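Leucine aminopeptidase (Legionella pneumophila, PDB 5GNE) probably removes amino-terminal residues from peptides as a zinc-dependent aminopeptidase of the M28 peptidase family. Local coordinates at residues Q277-T291 / T304-H318. Residues are numbered along the deposited sequence; the frame is centred on the assembly and turned at random.
Sequences QTIWLLKDYVDKGLT and TPVGYTKCGYACSDH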
loop_
_atom_site.group_PDB
_atom_site.type_symbol
_atom_site.label_atom_id
_atom_site.label_comp_id
_atom_site.label_asym_id
_atom_site.label_seq_id
_atom_site.Cartn_x
_atom_site.Cartn_y
_atom_site.Cartn_z
ATOM N N GLN A 277 -11.276 -17.090 -7.670
ATOM C CA GLN A 277 -11.219 -17.101 -6.176
ATOM C C GLN A 277 -9.905 -17.393 -5.459
ATOM O O GLN A 277 -9.856 -17.311 -4.245
ATOM C CB GLN A 277 -12.282 -18.066 -5.624
ATOM C CG GLN A 277 -13.238 -17.527 -4.593
ATOM C CD GLN A 277 -14.497 -18.337 -4.476
ATOM O OE1 GLN A 277 -15.140 -18.361 -3.409
ATOM N NE2 GLN A 277 -15.033 -18.696 -5.644
ATOM N N THR A 278 -8.833 -17.670 -6.184
ATOM C CA THR A 278 -7.514 -17.769 -5.552
ATOM C C THR A 278 -7.016 -16.399 -5.115
ATOM O O THR A 278 -7.179 -15.421 -5.833
ATOM C CB THR A 278 -6.451 -18.415 -6.500
ATOM O OG1 THR A 278 -6.883 -19.731 -6.895
ATOM C CG2 THR A 278 -5.112 -18.523 -5.797
ATOM N N ILE A 279 -6.451 -16.312 -3.920
ATOM C CA ILE A 279 -5.732 -15.098 -3.543
ATOM C C ILE A 279 -4.232 -15.404 -3.431
ATOM O O ILE A 279 -3.828 -16.418 -2.866
ATOM C CB ILE A 279 -6.295 -14.496 -2.254
ATOM C CG1 ILE A 279 -7.730 -14.024 -2.529
ATOM C CG2 ILE A 279 -5.440 -13.326 -1.792
ATOM C CD1 ILE A 279 -8.475 -13.441 -1.328
ATOM N N TRP A 280 -3.413 -14.514 -3.973
ATOM C CA TRP A 280 -1.971 -14.733 -4.052
ATOM C C TRP A 280 -1.210 -13.894 -3.023
ATOM O O TRP A 280 -1.463 -12.702 -2.865
ATOM C CB TRP A 280 -1.472 -14.408 -5.471
ATOM C CG TRP A 280 -1.847 -15.445 -6.496
ATOM C CD1 TRP A 280 -1.152 -16.565 -6.806
ATOM C CD2 TRP A 280 -3.042 -15.473 -7.299
ATOM N NE1 TRP A 280 -1.818 -17.281 -7.781
ATOM C CE2 TRP A 280 -2.986 -16.638 -8.085
ATOM C CE3 TRP A 280 -4.146 -14.627 -7.424
ATOM C CZ2 TRP A 280 -3.988 -16.971 -9.004
ATOM C CZ3 TRP A 280 -5.149 -14.965 -8.332
ATOM C CH2 TRP A 280 -5.060 -16.124 -9.109
ATOM N N LEU A 281 -0.268 -14.536 -2.339
ATOM C CA LEU A 281 0.601 -13.866 -1.387
ATOM C C LEU A 281 1.945 -13.643 -2.034
ATOM O O LEU A 281 2.411 -14.502 -2.797
ATOM C CB LEU A 281 0.772 -14.708 -0.123
ATOM C CG LEU A 281 -0.522 -15.016 0.631
ATOM C CD1 LEU A 281 -0.242 -15.870 1.851
ATOM C CD2 LEU A 281 -1.230 -13.720 1.025
ATOM N N LEU A 282 2.591 -12.527 -1.699
ATOM C CA LEU A 282 3.882 -12.201 -2.291
ATOM C C LEU A 282 4.957 -12.804 -1.445
ATOM O O LEU A 282 4.807 -12.857 -0.232
ATOM C CB LEU A 282 4.076 -10.701 -2.391
ATOM C CG LEU A 282 3.524 -10.146 -3.700
ATOM C CD1 LEU A 282 2.020 -9.892 -3.625
ATOM C CD2 LEU A 282 4.285 -8.905 -4.103
ATOM N N LYS A 283 6.019 -13.318 -2.060
ATOM C CA LYS A 283 7.049 -13.925 -1.228
ATOM C C LYS A 283 8.359 -13.139 -1.133
ATOM O O LYS A 283 9.227 -13.510 -0.348
ATOM C CB LYS A 283 7.361 -15.359 -1.663
ATOM C CG LYS A 283 6.853 -15.829 -3.000
ATOM C CD LYS A 283 7.304 -17.290 -3.173
ATOM C CE LYS A 283 6.777 -17.952 -4.432
ATOM N NZ LYS A 283 7.508 -19.229 -4.705
ATOM N N ASP A 284 8.539 -12.088 -1.923
ATOM C CA ASP A 284 9.727 -11.263 -1.708
ATOM C C ASP A 284 9.397 -9.913 -1.045
ATOM O O ASP A 284 8.324 -9.341 -1.225
ATOM C CB ASP A 284 10.530 -11.097 -3.017
ATOM C CG ASP A 284 9.670 -10.741 -4.212
ATOM O OD1 ASP A 284 8.938 -9.737 -4.147
ATOM O OD2 ASP A 284 9.745 -11.474 -5.231
ATOM N N TYR A 285 10.348 -9.416 -0.270
ATOM C CA TYR A 285 10.213 -8.119 0.352
ATOM C C TYR A 285 9.044 -8.066 1.333
ATOM O O TYR A 285 8.463 -7.014 1.558
ATOM C CB TYR A 285 10.084 -7.028 -0.715
ATOM C CG TYR A 285 11.416 -6.413 -1.061
ATOM C CD1 TYR A 285 11.903 -5.325 -0.335
ATOM C CD2 TYR A 285 12.196 -6.917 -2.084
ATOM C CE1 TYR A 285 13.128 -4.754 -0.627
ATOM C CE2 TYR A 285 13.423 -6.358 -2.383
ATOM C CZ TYR A 285 13.881 -5.278 -1.651
ATOM O OH TYR A 285 15.099 -4.717 -1.945
ATOM N N VAL A 286 8.736 -9.216 1.926
ATOM C CA VAL A 286 7.697 -9.360 2.952
ATOM C C VAL A 286 8.265 -10.216 4.067
ATOM O O VAL A 286 9.301 -10.830 3.892
ATOM C CB VAL A 286 6.402 -10.016 2.415
ATOM C CG1 VAL A 286 5.683 -9.081 1.453
ATOM C CG2 VAL A 286 6.729 -11.335 1.720
ATOM N N ASP A 287 7.610 -10.224 5.217
ATOM C CA ASP A 287 7.973 -11.109 6.323
ATOM C C ASP A 287 7.407 -12.491 6.068
ATOM O O ASP A 287 6.202 -12.633 5.848
ATOM C CB ASP A 287 7.429 -10.585 7.653
ATOM C CG ASP A 287 7.947 -11.359 8.846
ATOM O OD1 ASP A 287 7.175 -12.114 9.475
ATOM O OD2 ASP A 287 9.136 -11.195 9.170
ATOM N N LYS A 288 8.259 -13.509 6.103
ATOM C CA LYS A 288 7.806 -14.871 5.844
ATOM C C LYS A 288 6.891 -15.362 6.943
ATOM O O LYS A 288 5.868 -15.954 6.649
ATOM C CB LYS A 288 9.012 -15.818 5.698
ATOM C CG LYS A 288 8.713 -17.299 5.367
ATOM C CD LYS A 288 8.028 -17.508 4.023
ATOM C CE LYS A 288 7.789 -19.002 3.706
ATOM N NZ LYS A 288 9.049 -19.800 3.454
ATOM N N GLY A 289 7.191 -15.008 8.189
ATOM C CA GLY A 289 6.328 -15.327 9.320
ATOM C C GLY A 289 4.926 -14.745 9.210
ATOM O O GLY A 289 3.942 -15.463 9.310
ATOM N N LEU A 290 4.839 -13.439 8.991
ATOM C CA LEU A 290 3.560 -12.765 8.799
ATOM C C LEU A 290 2.817 -13.323 7.579
ATOM O O LEU A 290 1.583 -13.389 7.562
ATOM C CB LEU A 290 3.772 -11.252 8.652
ATOM C CG LEU A 290 2.587 -10.319 8.926
ATOM C CD1 LEU A 290 1.993 -10.605 10.303
ATOM C CD2 LEU A 290 2.991 -8.841 8.822
ATOM N N THR A 291 3.571 -13.703 6.552
ATOM C CA THR A 291 2.982 -14.271 5.333
ATOM C C THR A 291 2.416 -15.677 5.538
ATOM O O THR A 291 1.327 -15.977 5.039
ATOM C CB THR A 291 4.010 -14.283 4.179
ATOM O OG1 THR A 291 4.434 -12.932 3.920
ATOM C CG2 THR A 291 3.408 -14.881 2.910
ATOM N N THR A 304 -10.236 -19.923 1.074
ATOM C CA THR A 304 -9.812 -19.636 -0.288
ATOM C C THR A 304 -8.538 -20.406 -0.627
ATOM O O THR A 304 -7.747 -20.711 0.265
ATOM C CB THR A 304 -9.603 -18.084 -0.438
ATOM O OG1 THR A 304 -10.806 -17.470 -0.919
ATOM C CG2 THR A 304 -8.486 -17.733 -1.360
ATOM N N PRO A 305 -8.371 -20.808 -1.896
ATOM C CA PRO A 305 -7.070 -21.388 -2.258
ATOM C C PRO A 305 -5.978 -20.339 -2.096
ATOM O O PRO A 305 -6.184 -19.172 -2.446
ATOM C CB PRO A 305 -7.231 -21.788 -3.728
ATOM C CG PRO A 305 -8.664 -21.721 -4.005
ATOM C CD PRO A 305 -9.301 -20.779 -3.037
ATOM N N VAL A 306 -4.833 -20.734 -1.563
ATOM C CA VAL A 306 -3.743 -19.786 -1.353
ATOM C C VAL A 306 -2.660 -19.942 -2.406
ATOM O O VAL A 306 -1.991 -20.970 -2.447
ATOM C CB VAL A 306 -3.101 -19.979 0.001
ATOM C CG1 VAL A 306 -1.965 -18.974 0.183
ATOM C CG2 VAL A 306 -4.142 -19.859 1.100
ATOM N N GLY A 307 -2.504 -18.944 -3.268
ATOM C CA GLY A 307 -1.388 -18.911 -4.204
ATOM C C GLY A 307 -0.204 -18.040 -3.791
ATOM O O GLY A 307 -0.250 -17.323 -2.788
ATOM N N TYR A 308 0.877 -18.124 -4.557
ATOM C CA TYR A 308 2.066 -17.313 -4.319
ATOM C C TYR A 308 2.560 -16.682 -5.620
ATOM O O TYR A 308 2.414 -17.244 -6.702
ATOM C CB TYR A 308 3.171 -18.140 -3.655
ATOM C CG TYR A 308 2.810 -18.533 -2.239
ATOM C CD1 TYR A 308 2.198 -19.754 -1.970
ATOM C CD2 TYR A 308 3.065 -17.678 -1.172
ATOM C CE1 TYR A 308 1.849 -20.111 -0.674
ATOM C CE2 TYR A 308 2.724 -18.025 0.123
ATOM C CZ TYR A 308 2.114 -19.238 0.373
ATOM O OH TYR A 308 1.778 -19.578 1.667
ATOM N N THR A 309 3.117 -15.486 -5.502
ATOM C CA THR A 309 3.639 -14.743 -6.645
ATOM C C THR A 309 4.890 -13.936 -6.263
ATOM O O THR A 309 5.220 -13.796 -5.075
ATOM C CB THR A 309 2.532 -13.838 -7.249
ATOM O OG1 THR A 309 3.034 -13.159 -8.403
ATOM C CG2 THR A 309 2.027 -12.822 -6.244
ATOM N N LYS A 310 5.617 -13.464 -7.269
ATOM C CA LYS A 310 6.795 -12.628 -7.048
ATOM C C LYS A 310 6.592 -11.269 -7.713
ATOM O O LYS A 310 5.689 -11.108 -8.536
ATOM C CB LYS A 310 8.072 -13.300 -7.571
ATOM C CG LYS A 310 8.624 -14.450 -6.711
ATOM C CD LYS A 310 10.159 -14.322 -6.552
ATOM C CE LYS A 310 10.820 -15.550 -5.910
ATOM N NZ LYS A 310 12.312 -15.413 -5.863
ATOM N N CYS A 311 7.357 -10.274 -7.268
ATOM C CA CYS A 311 7.237 -8.900 -7.764
ATOM C C CYS A 311 8.583 -8.339 -8.200
ATOM O O CYS A 311 9.629 -8.818 -7.784
ATOM C CB CYS A 311 6.620 -7.972 -6.692
ATOM S SG CYS A 311 6.014 -6.434 -7.405
ATOM N N GLY A 312 8.544 -7.314 -9.042
ATOM C CA GLY A 312 9.727 -6.536 -9.364
ATOM C C GLY A 312 10.230 -5.704 -8.182
ATOM O O GLY A 312 9.652 -5.713 -7.089
ATOM N N TYR A 313 11.307 -4.965 -8.423
ATOM C CA TYR A 313 11.868 -4.031 -7.453
ATOM C C TYR A 313 10.893 -2.900 -7.127
ATOM O O TYR A 313 10.186 -2.421 -8.013
ATOM C CB TYR A 313 13.185 -3.441 -7.995
ATOM C CG TYR A 313 13.815 -2.433 -7.065
ATOM C CD1 TYR A 313 14.202 -2.806 -5.790
ATOM C CD2 TYR A 313 13.978 -1.108 -7.443
ATOM C CE1 TYR A 313 14.742 -1.901 -4.917
ATOM C CE2 TYR A 313 14.526 -0.192 -6.580
ATOM C CZ TYR A 313 14.905 -0.598 -5.315
ATOM O OH TYR A 313 15.451 0.284 -4.434
ATOM N N ALA A 314 10.873 -2.462 -5.870
ATOM C CA ALA A 314 10.064 -1.300 -5.447
ATOM C C ALA A 314 8.627 -1.500 -5.909
ATOM O O ALA A 314 7.975 -0.622 -6.468
ATOM C CB ALA A 314 10.637 -0.009 -5.997
ATOM N N CYS A 315 8.179 -2.714 -5.682
ATOM C CA CYS A 315 6.899 -3.198 -6.120
ATOM C C CYS A 315 5.727 -2.361 -5.612
ATOM O O CYS A 315 4.844 -1.950 -6.386
ATOM C CB CYS A 315 6.771 -4.629 -5.648
ATOM S SG CYS A 315 5.051 -5.350 -5.988
ATOM N N SER A 316 5.719 -2.092 -4.311
ATOM C CA SER A 316 4.603 -1.368 -3.741
ATOM C C SER A 316 4.964 -0.886 -2.352
ATOM O O SER A 316 6.078 -1.140 -1.883
ATOM C CB SER A 316 3.359 -2.258 -3.708
ATOM O OG SER A 316 2.205 -1.487 -3.431
ATOM N N ASP A 317 4.025 -0.231 -1.673
ATOM C CA ASP A 317 4.370 0.517 -0.463
ATOM C C ASP A 317 4.963 -0.341 0.653
ATOM O O ASP A 317 5.709 0.170 1.485
ATOM C CB ASP A 317 3.144 1.277 0.042
ATOM C CG ASP A 317 2.633 2.268 -0.994
ATOM O OD1 ASP A 317 3.400 3.190 -1.320
ATOM O OD2 ASP A 317 1.476 2.127 -1.486
ATOM N N HIS A 318 4.624 -1.632 0.673
ATOM C CA HIS A 318 5.165 -2.549 1.666
ATOM C C HIS A 318 6.692 -2.475 1.724
ATOM O O HIS A 318 7.278 -2.574 2.803
ATOM C CB HIS A 318 4.701 -3.985 1.389
ATOM C CG HIS A 318 5.214 -4.552 0.108
ATOM N ND1 HIS A 318 4.849 -4.054 -1.125
ATOM C CD2 HIS A 318 6.075 -5.569 -0.136
ATOM C CE1 HIS A 318 5.460 -4.739 -2.077
ATOM N NE2 HIS A 318 6.209 -5.664 -1.502
#
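Leu-282 lies side by side with Thr-309 at the end of a parallel strand pair, and its branches bridge the sheet to the disulfide loop. Its CB leaves the strand on the face shared by Trp-280 and Thr-309, and CG, anti to the carbonyl carbon (chi1 -88°), comes within 4.0 Å of Thr-309 CG2. From there the branches part: CD1 stays against the same methyl, whereas CD2 reaches Cys-311 CB at 3.6 Å and Cys-315 SG at 4.1 Å, packing on the disulfide that joins these two cysteines. Thr-309 OG1 is hydrogen-bonded to Leu-336 N. Backbone bonds knit the strands from Ile-279 N, which donates to Pro-305 O, through Leu-281 N to Gly-307 O at 2.8 Å, and on to Lys-283 N with Thr-309 O. Gly-307 lets the Trp-280 indole lie close against the backbone, CD1 standing 3.4 Å from Tyr-308 N, while Thr-278 CG2 sits over the centre of one ring face. On the other face of the sheet, Leu-281 CB meets Tyr-308 CE2 at 3.9 Å and Leu-281 CD1 touches Val-306 CG1. Beyond the strands, Asp-284 OD2 accepts a weak bond from Cys-311 N. This is a beta-alpha-beta crossover: helix 288-302 covers Leu-281, Val-306 and Tyr-308, strand 306-309 forms one edge of the mixed sheet, and strand 279-282 lies between it and strand 328-332, antiparallel to the latter.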